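Effector protein MavE (Legionella pneumophila subsp. pneumophila, PDB 6PIR) acts as a virulence effector indispensable for endoplasmic reticulum-mediated remodelling of the Legionella-containing vacuole and for evasion of lysosomes. Local coordinates at residues E7-F10 / L11-L15; R95-L98 / L99-V103. All blocks are in the same frame, centred on the assembly; numbering follows the deposited sequence.

Overall arrangement
Both contacts are local, each within a continuous helical stretch of nine residues, in the all-helical part of MavE that precedes its C-terminal transmembrane helix. Contact 1 lies on helix 5-21, near the start of this construct, and contact 2 follows much later in the chain on helix 85-106, yet their centres are only about 10 Å apart. The two helices touch directly: CD1 of Leu11 packs on CE1 of Tyr102 at 3.4 Å, Glu7 rests on Ile97, and both Leu11 and Ser14 meet Leu98. Packing between these helices thus joins the beginning of the chain to helix 85-106, while helices 59-77 and 115-134 touch side chains of both contacts.

Contact 1 (E7-F10 / L11-L15); sequences ERNF and LINSL
Phe10 and Ser14 meet one turn apart on an alpha-helix, where the serine hydroxyl folds back onto the backbone in the familiar i to i-4 side-chain bond. Ser14 OG donates to Phe10 O at 2.7 Å, standing 35° above the carbonyl plane, whereas Ser14 N binds the same oxygen from the opposite face. Two donors therefore grip this carbonyl, and the hydroxyl of this buried serine spends its donor within its own helix. The serine's first torsion sets OG beside its own backbone N, which turns the hydroxyl back along the helix. OG also lies obliquely against the Phe10 ring, 3.4 Å from CE2; that ring reaches on to Val76 and Ser77 of helix 59-77.

On another flank Glu7 and Leu11 meet at an oblique angle. With CG lodged between backbone N and carbonyl carbon (chi1 54°) and the chain bent at its second torsion, the glutamate brings OE1 to 3.2 Å from Leu11 CD1. The backbone bonds to Leu11, Ile12 and Asn13 continue the regular helix. Around the axis, the Asn9 and Asn13 amides are turned 69° apart, with Asn9 OD1 4.0 Å from Asn13 ND2.

Contact 2 (R95-L98 / L99-V103); sequences RNIL and LDNYV
Leu99 lies alongside Arg95, the two side chains pointing the same way, and opens a stretch of helix 85-106 that widens into a pi-type turn. Its CD1 lies 3.8 Å from CG of the arginine, in the extended aliphatic part of that chain, and its amide makes an ordinary alpha-helical bond to Arg95 O. Leu99 and Arg95 both touch Ile73 of helix 59-77, and Arg95 also touches Tyr45 of the NPxY motif.

Asp100 keeps the same spacing through its N-H to Asn96 O, while its carboxylate OD1 forms a salt bridge with Arg50. At Asn101 the pattern begins to change: its N binds Ile97 O at 2.8 Å, and that oxygen also accepts from Tyr102 N, this second donor lying in the carbonyl plane.

Tyr102 N is itself shared, for it also gives to Leu98 O at 3.0 Å from 41° above that carbonyl plane. The tyrosine's first torsion (chi1 -82°) carries the ring back beside Ile97, whose CG2 touches CE1 at 3.8 Å; Ile97 O sits at the ring edge. Leu98 crosses the tyrosine side chain at about a right angle, CD1 against CB. Val103 then completes the wider spacing, its N reaching Leu98 O at 3.0 Å.

Bonds to the fourth and fifth preceding residues thus overlap: two carbonyls each take two donors and the Tyr102 N-H is divided between them, so the helix widens locally without a break in its backbone bonding.

Contact 1 (E7-F10 / L11-L15)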
loop_
_atom_site.group_PDB
_atom_site.type_symbol
_atom_site.label_atom_id
_atom_site.label_comp_id
_atom_site.label_asym_id
_atom_site.label_seq_id
_atom_site.Cartn_x
_atom_site.Cartn_y
_atom_site.Cartn_z
ATOM N N GLU A 7 -10.119 4.727 -7.889
ATOM C CA GLU A 7 -9.566 4.213 -6.652
ATOM C C GLU A 7 -9.288 2.719 -6.768
ATOM O O GLU A 7 -8.302 2.243 -6.207
ATOM C CB GLU A 7 -10.450 4.554 -5.448
ATOM C CG GLU A 7 -11.920 4.138 -5.558
ATOM C CD GLU A 7 -12.238 2.815 -4.888
ATOM O OE1 GLU A 7 -11.306 2.067 -4.452
ATOM O OE2 GLU A 7 -13.468 2.519 -4.834
ATOM N N ARG A 8 -10.094 1.974 -7.537
ATOM C CA ARG A 8 -9.824 0.542 -7.683
ATOM C C ARG A 8 -8.507 0.277 -8.424
ATOM O O ARG A 8 -7.742 -0.621 -8.046
ATOM C CB ARG A 8 -11.016 -0.148 -8.347
ATOM C CG ARG A 8 -12.073 -0.486 -7.307
ATOM C CD ARG A 8 -13.282 -1.167 -7.869
ATOM N NE ARG A 8 -14.134 -0.219 -8.559
ATOM C CZ ARG A 8 -14.417 -0.300 -9.849
ATOM N NH1 ARG A 8 -13.907 -1.310 -10.551
ATOM N NH2 ARG A 8 -15.234 0.600 -10.410
ATOM N N ASN A 9 -8.233 1.030 -9.490
ATOM C CA ASN A 9 -6.968 0.867 -10.198
ATOM C C ASN A 9 -5.792 1.293 -9.332
ATOM O O ASN A 9 -4.737 0.639 -9.343
ATOM C CB ASN A 9 -6.981 1.663 -11.499
ATOM C CG ASN A 9 -6.799 0.781 -12.708
ATOM O OD1 ASN A 9 -5.677 0.554 -13.164
ATOM N ND2 ASN A 9 -7.900 0.287 -13.241
ATOM N N PHE A 10 -5.953 2.403 -8.598
ATOM C CA PHE A 10 -4.916 2.854 -7.686
ATOM C C PHE A 10 -4.595 1.773 -6.655
ATOM O O PHE A 10 -3.425 1.521 -6.334
ATOM C CB PHE A 10 -5.378 4.119 -6.985
ATOM C CG PHE A 10 -4.301 4.797 -6.204
ATOM C CD1 PHE A 10 -3.545 5.810 -6.786
ATOM C CD2 PHE A 10 -4.051 4.449 -4.889
ATOM C CE1 PHE A 10 -2.531 6.456 -6.064
ATOM C CE2 PHE A 10 -3.050 5.080 -4.169
ATOM C CZ PHE A 10 -2.290 6.090 -4.759
ATOM N N LEU A 11 -5.626 1.135 -6.119
ATOM C CA LEU A 11 -5.427 0.059 -5.164
ATOM C C LEU A 11 -4.682 -1.094 -5.809
ATOM O O LEU A 11 -3.774 -1.660 -5.206
ATOM C CB LEU A 11 -6.792 -0.419 -4.639
ATOM C CG LEU A 11 -7.563 0.537 -3.737
ATOM C CD1 LEU A 11 -8.992 0.001 -3.579
ATOM C CD2 LEU A 11 -6.887 0.731 -2.377
ATOM N N ILE A 12 -5.100 -1.511 -7.008
ATOM C CA ILE A 12 -4.446 -2.656 -7.649
ATOM C C ILE A 12 -2.949 -2.385 -7.855
ATOM O O ILE A 12 -2.082 -3.237 -7.585
ATOM C CB ILE A 12 -5.139 -2.971 -8.978
ATOM C CG1 ILE A 12 -6.509 -3.603 -8.709
ATOM C CG2 ILE A 12 -4.273 -3.862 -9.832
ATOM C CD1 ILE A 12 -7.340 -3.617 -9.908
ATOM N N ASN A 13 -2.617 -1.192 -8.343
ATOM C CA ASN A 13 -1.196 -0.896 -8.593
ATOM C C ASN A 13 -0.413 -0.733 -7.304
ATOM O O ASN A 13 0.784 -1.097 -7.224
ATOM C CB ASN A 13 -1.090 0.360 -9.435
ATOM C CG ASN A 13 -1.551 0.141 -10.834
ATOM O OD1 ASN A 13 -1.400 -0.952 -11.373
ATOM N ND2 ASN A 13 -2.092 1.178 -11.447
ATOM N N SER A 14 -1.058 -0.150 -6.294
ATOM C CA SER A 14 -0.427 0.009 -4.992
ATOM C C SER A 14 -0.148 -1.344 -4.347
ATOM O O SER A 14 0.931 -1.562 -3.783
ATOM C CB SER A 14 -1.342 0.870 -4.126
ATOM O OG SER A 14 -1.433 2.162 -4.686
ATOM N N LEU A 15 -1.119 -2.258 -4.424
ATOM C CA LEU A 15 -0.929 -3.600 -3.916
ATOM C C LEU A 15 0.162 -4.333 -4.666
ATOM O O LEU A 15 0.957 -5.041 -4.044
ATOM C CB LEU A 15 -2.246 -4.371 -3.984
ATOM C CG LEU A 15 -3.305 -3.780 -3.083
ATOM C CD1 LEU A 15 -4.559 -4.659 -3.200
ATOM C CD2 LEU A 15 -2.832 -3.635 -1.660
#

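Contact 2 (R95-L98 / L99-V103)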
loop_
_atom_site.group_PDB
_atom_site.type_symbol
_atom_site.label_atom_id
_atom_site.label_comp_id
_atom_site.label_asym_id
_atom_site.label_seq_id
_atom_site.Cartn_x
_atom_site.Cartn_y
_atom_site.Cartn_z
ATOM N N ARG A 95 -5.902 7.367 -2.207
ATOM C CA ARG A 95 -4.898 7.147 -1.187
ATOM C C ARG A 95 -5.555 7.082 0.184
ATOM O O ARG A 95 -5.198 6.235 1.009
ATOM C CB ARG A 95 -3.854 8.261 -1.289
ATOM C CG ARG A 95 -2.796 8.267 -0.251
ATOM C CD ARG A 95 -1.884 9.483 -0.520
ATOM N NE ARG A 95 -2.556 10.741 -0.228
ATOM C CZ ARG A 95 -2.661 11.770 -1.073
ATOM N NH1 ARG A 95 -3.306 12.860 -0.694
ATOM N NH2 ARG A 95 -2.123 11.723 -2.289
ATOM N N ASN A 96 -6.571 7.912 0.422
ATOM C CA ASN A 96 -7.297 7.838 1.681
ATOM C C ASN A 96 -8.028 6.504 1.788
ATOM O O ASN A 96 -8.158 5.968 2.880
ATOM C CB ASN A 96 -8.308 8.981 1.853
ATOM C CG ASN A 96 -7.674 10.368 2.113
ATOM O OD1 ASN A 96 -6.529 10.487 2.539
ATOM N ND2 ASN A 96 -8.488 11.414 1.940
ATOM N N ILE A 97 -8.528 5.972 0.673
ATOM C CA ILE A 97 -9.187 4.661 0.722
ATOM C C ILE A 97 -8.165 3.581 1.019
ATOM O O ILE A 97 -8.370 2.745 1.902
ATOM C CB ILE A 97 -9.964 4.360 -0.574
ATOM C CG1 ILE A 97 -11.231 5.237 -0.662
ATOM C CG2 ILE A 97 -10.379 2.888 -0.614
ATOM C CD1 ILE A 97 -11.880 5.212 -2.022
ATOM N N LEU A 98 -7.017 3.639 0.348
ATOM C CA LEU A 98 -5.934 2.714 0.665
ATOM C C LEU A 98 -5.626 2.751 2.157
ATOM O O LEU A 98 -5.728 1.736 2.845
ATOM C CB LEU A 98 -4.714 3.056 -0.179
ATOM C CG LEU A 98 -3.456 2.201 0.090
ATOM C CD1 LEU A 98 -3.754 0.699 -0.177
ATOM C CD2 LEU A 98 -2.328 2.695 -0.777
ATOM N N LEU A 99 -5.376 3.942 2.698
ATOM C CA LEU A 99 -4.949 4.065 4.089
ATOM C C LEU A 99 -6.067 3.709 5.064
ATOM O O LEU A 99 -5.863 2.929 6.004
ATOM C CB LEU A 99 -4.447 5.496 4.305
ATOM C CG LEU A 99 -3.223 5.776 3.423
ATOM C CD1 LEU A 99 -2.827 7.267 3.382
ATOM C CD2 LEU A 99 -2.053 4.976 3.915
ATOM N N ASP A 100 -7.263 4.266 4.862
ATOM C CA ASP A 100 -8.309 4.177 5.858
ATOM C C ASP A 100 -9.079 2.869 5.731
ATOM O O ASP A 100 -9.506 2.299 6.743
ATOM C CB ASP A 100 -9.270 5.367 5.713
ATOM C CG ASP A 100 -8.580 6.721 5.917
ATOM O OD1 ASP A 100 -7.396 6.753 6.299
ATOM O OD2 ASP A 100 -9.223 7.771 5.682
ATOM N N ASN A 101 -9.322 2.409 4.505
ATOM C CA ASN A 101 -10.070 1.176 4.323
ATOM C C ASN A 101 -9.160 -0.057 4.251
ATOM O O ASN A 101 -9.467 -1.082 4.868
ATOM C CB ASN A 101 -10.947 1.266 3.069
ATOM C CG ASN A 101 -12.163 2.192 3.253
ATOM O OD1 ASN A 101 -13.325 1.740 3.429
ATOM N ND2 ASN A 101 -11.911 3.480 3.196
ATOM N N TYR A 102 -8.053 -0.003 3.497
ATOM C CA TYR A 102 -7.352 -1.233 3.167
ATOM C C TYR A 102 -6.218 -1.573 4.110
ATOM O O TYR A 102 -5.951 -2.756 4.297
ATOM C CB TYR A 102 -6.815 -1.174 1.736
ATOM C CG TYR A 102 -7.926 -1.526 0.780
ATOM C CD1 TYR A 102 -8.830 -0.555 0.382
ATOM C CD2 TYR A 102 -8.131 -2.841 0.361
ATOM C CE1 TYR A 102 -9.893 -0.871 -0.448
ATOM C CE2 TYR A 102 -9.199 -3.174 -0.492
ATOM C CZ TYR A 102 -10.070 -2.178 -0.890
ATOM O OH TYR A 102 -11.141 -2.474 -1.731
ATOM N N VAL A 103 -5.546 -0.593 4.725
ATOM C CA VAL A 103 -4.495 -0.928 5.692
ATOM C C VAL A 103 -5.034 -1.790 6.818
ATOM O O VAL A 103 -4.378 -2.789 7.161
ATOM C CB VAL A 103 -3.794 0.347 6.184
ATOM C CG1 VAL A 103 -2.982 0.034 7.416
ATOM C CG2 VAL A 103 -2.899 0.912 5.099
#